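Local coordinates for Maltose/maltodextrin transport permease homologue (Bdellovibrio bacteriovorus HD100, PDB 6FFL), which binds maltotriose in its maltodextrin-binding domain, a periplasmic-type solute receptor fused to the membrane subunit of a probable maltodextrin ABC importer, at residues 309-313 with 314-318. Residues are numbered along the deposited sequence; the frame is centred on the assembly and turned at random.
Sequences VLPSN and LQARE
The chain leaves the short strand 310-311, turns back on itself through N313 and L314 and enters the 3-10 turn 316-318, which places the CA atoms of P311 and R317 6.3 Å apart. R317 reaches back across this bend with its chain extended from CG to NE, and its guanidinium grips the carbonyl of P311 side-on. R317 NE lies 2.8 Å from P311 O with an N-H...O angle of 158°, while R317 NH2 makes a more bent bond of 3.1 Å to P311 O; the oxygen sits in the guanidinium plane, so the two bonds fix the rotation of the group. L310 CD2 lies over one guanidinium face, 3.6 Å from R317 NH2, and L314 CD2 over the opposite face, each offset toward the rim. N313 has CG anti to its backbone N (chi1 179°), which directs OD1 toward the start of the 3-10 segment, where it accepts the N-H of A316 on a lone pair, A316 N to N313 OD1 2.9 Å. Alongside these polar bonds, P311 CB meets A316 CB at 3.9 Å. NH2 of R317 also forms a salt bridge with D94. In this local packing within the solute-binding domain, L310 pairs with V112 of strand 111-112, and P311 and A316 pack on helix 297-307, joining the arginine-tied bend to both elements just ahead of helix 320-323.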
ATOM      1  N   VAL A 309       1.457  12.511   5.190  1.00 14.37           N
ATOM      2  CA  VAL A 309       0.445  11.958   4.293  1.00 15.74           C
ATOM      3  C   VAL A 309      -0.771  12.875   4.194  1.00 17.37           C
ATOM      4  O   VAL A 309      -0.958  13.780   5.016  1.00 17.39           O
ATOM      5  CB  VAL A 309       0.032  10.540   4.740  1.00 16.25           C
ATOM      6  CG1 VAL A 309       1.236   9.594   4.652  1.00 15.90           C
ATOM      7  CG2 VAL A 309      -0.540  10.556   6.152  1.00 16.58           C
ATOM      8  N   LEU A 310      -1.609  12.632   3.186  1.00 13.93           N
ATOM      9  CA  LEU A 310      -2.765  13.477   2.892  1.00 14.59           C
ATOM     10  C   LEU A 310      -3.975  13.051   3.726  1.00 13.97           C
ATOM     11  O   LEU A 310      -4.416  11.901   3.606  1.00 13.70           O
ATOM     12  CB  LEU A 310      -3.109  13.379   1.412  1.00 14.65           C
ATOM     13  CG  LEU A 310      -4.279  14.216   0.896  1.00 16.01           C
ATOM     14  CD1 LEU A 310      -3.944  15.696   0.952  1.00 17.46           C
ATOM     15  CD2 LEU A 310      -4.651  13.762  -0.520  1.00 14.60           C
ATOM     16  N   PRO A 311      -4.573  13.938   4.523  1.00 13.89           N
ATOM     17  CA  PRO A 311      -5.778  13.558   5.277  1.00 13.27           C
ATOM     18  C   PRO A 311      -6.909  13.099   4.370  1.00 15.20           C
ATOM     19  O   PRO A 311      -7.055  13.552   3.232  1.00 15.37           O
ATOM     20  CB  PRO A 311      -6.171  14.857   6.005  1.00 15.05           C
ATOM     21  CG  PRO A 311      -4.857  15.574   6.179  1.00 18.19           C
ATOM     22  CD  PRO A 311      -4.101  15.284   4.896  1.00 14.01           C
ATOM     23  N   SER A 312      -7.751  12.228   4.917  1.00 13.26           N
ATOM     24  CA  SER A 312      -8.979  11.856   4.232  1.00 15.32           C
ATOM     25  C   SER A 312     -10.086  12.883   4.436  1.00 13.47           C
ATOM     26  O   SER A 312     -10.975  13.008   3.587  1.00 17.22           O
ATOM     27  CB  SER A 312      -9.445  10.489   4.727  1.00 16.18           C
ATOM     28  OG  SER A 312      -9.639  10.516   6.126  1.00 15.88           O
ATOM     29  N   ASN A 313     -10.073  13.605   5.558  1.00 15.42           N
ATOM     30  CA  ASN A 313     -11.101  14.603   5.812  1.00 16.86           C
ATOM     31  C   ASN A 313     -10.860  15.822   4.924  1.00 15.18           C
ATOM     32  O   ASN A 313      -9.744  16.339   4.857  1.00 16.96           O
ATOM     33  CB  ASN A 313     -11.099  14.997   7.287  1.00 17.45           C
ATOM     34  CG  ASN A 313     -12.135  16.052   7.602  1.00 18.31           C
ATOM     35  OD1 ASN A 313     -11.950  17.223   7.289  1.00 18.86           O
ATOM     36  ND2 ASN A 313     -13.245  15.634   8.218  1.00 17.12           N
ATOM     37  N   LEU A 314     -11.906  16.260   4.218  1.00 17.11           N
ATOM     38  CA  LEU A 314     -11.734  17.286   3.194  1.00 18.20           C
ATOM     39  C   LEU A 314     -11.381  18.635   3.807  1.00 22.66           C
ATOM     40  O   LEU A 314     -10.491  19.328   3.304  1.00 22.53           O
ATOM     41  CB  LEU A 314     -13.002  17.394   2.335  1.00 16.61           C
ATOM     42  CG  LEU A 314     -13.352  16.097   1.571  1.00 18.83           C
ATOM     43  CD1 LEU A 314     -14.665  16.219   0.810  1.00 22.08           C
ATOM     44  CD2 LEU A 314     -12.218  15.668   0.626  1.00 21.03           C
ATOM     45  N   GLN A 315     -12.061  19.032   4.891  1.00 17.44           N
ATOM     46  CA  GLN A 315     -11.729  20.312   5.512  1.00 18.26           C
ATOM     47  C   GLN A 315     -10.339  20.300   6.146  1.00 17.98           C
ATOM     48  O   GLN A 315      -9.685  21.349   6.213  1.00 18.60           O
ATOM     49  CB  GLN A 315     -12.777  20.703   6.561  1.00 18.98           C
ATOM     50  CG  GLN A 315     -12.653  22.161   7.079  1.00 20.06           C
ATOM     51  CD  GLN A 315     -12.701  23.217   5.972  1.00 21.70           C
ATOM     52  OE1 GLN A 315     -13.313  23.018   4.931  1.00 21.58           O
ATOM     53  NE2 GLN A 315     -12.062  24.365   6.219  1.00 22.05           N
ATOM     54  N   ALA A 316      -9.875  19.144   6.621  1.00 17.18           N
ATOM     55  CA  ALA A 316      -8.539  19.077   7.219  1.00 17.26           C
ATOM     56  C   ALA A 316      -7.449  19.440   6.214  1.00 21.11           C
ATOM     57  O   ALA A 316      -6.362  19.884   6.610  1.00 19.89           O
ATOM     58  CB  ALA A 316      -8.270  17.677   7.778  1.00 16.27           C
ATOM     59  N   ARG A 317      -7.715  19.254   4.921  1.00 18.36           N
ATOM     60  CA  ARG A 317      -6.744  19.578   3.885  1.00 21.58           C
ATOM     61  C   ARG A 317      -6.521  21.075   3.729  1.00 23.12           C
ATOM     62  O   ARG A 317      -5.592  21.469   3.013  1.00 22.60           O
ATOM     63  CB  ARG A 317      -7.192  18.987   2.555  1.00 19.33           C
ATOM     64  CG  ARG A 317      -7.265  17.459   2.557  1.00 19.06           C
ATOM     65  CD  ARG A 317      -7.763  16.920   1.240  1.00 16.96           C
ATOM     66  NE  ARG A 317      -7.770  15.457   1.243  1.00 18.37           N
ATOM     67  CZ  ARG A 317      -8.217  14.705   0.244  1.00 22.39           C
ATOM     68  NH1 ARG A 317      -8.709  15.275  -0.849  1.00 23.42           N
ATOM     69  NH2 ARG A 317      -8.169  13.381   0.342  1.00 17.92           N
ATOM     70  N   GLU A 318      -7.345  21.915   4.356  1.00 21.31           N
ATOM     71  CA  GLU A 318      -7.108  23.354   4.330  1.00 20.14           C
ATOM     72  C   GLU A 318      -6.086  23.807   5.371  1.00 22.63           C
ATOM     73  O   GLU A 318      -5.732  24.993   5.401  1.00 26.41           O
ATOM     74  CB  GLU A 318      -8.438  24.102   4.519  1.00 23.33           C
ATOM     75  CG  GLU A 318      -9.488  23.777   3.460  1.00 26.71           C
ATOM     76  CD  GLU A 318      -9.090  24.224   2.053  1.00 49.13           C
ATOM     77  OE1 GLU A 318      -9.860  23.949   1.105  1.00 58.01           O
ATOM     78  OE2 GLU A 318      -8.025  24.859   1.890  1.00 49.22           O
TER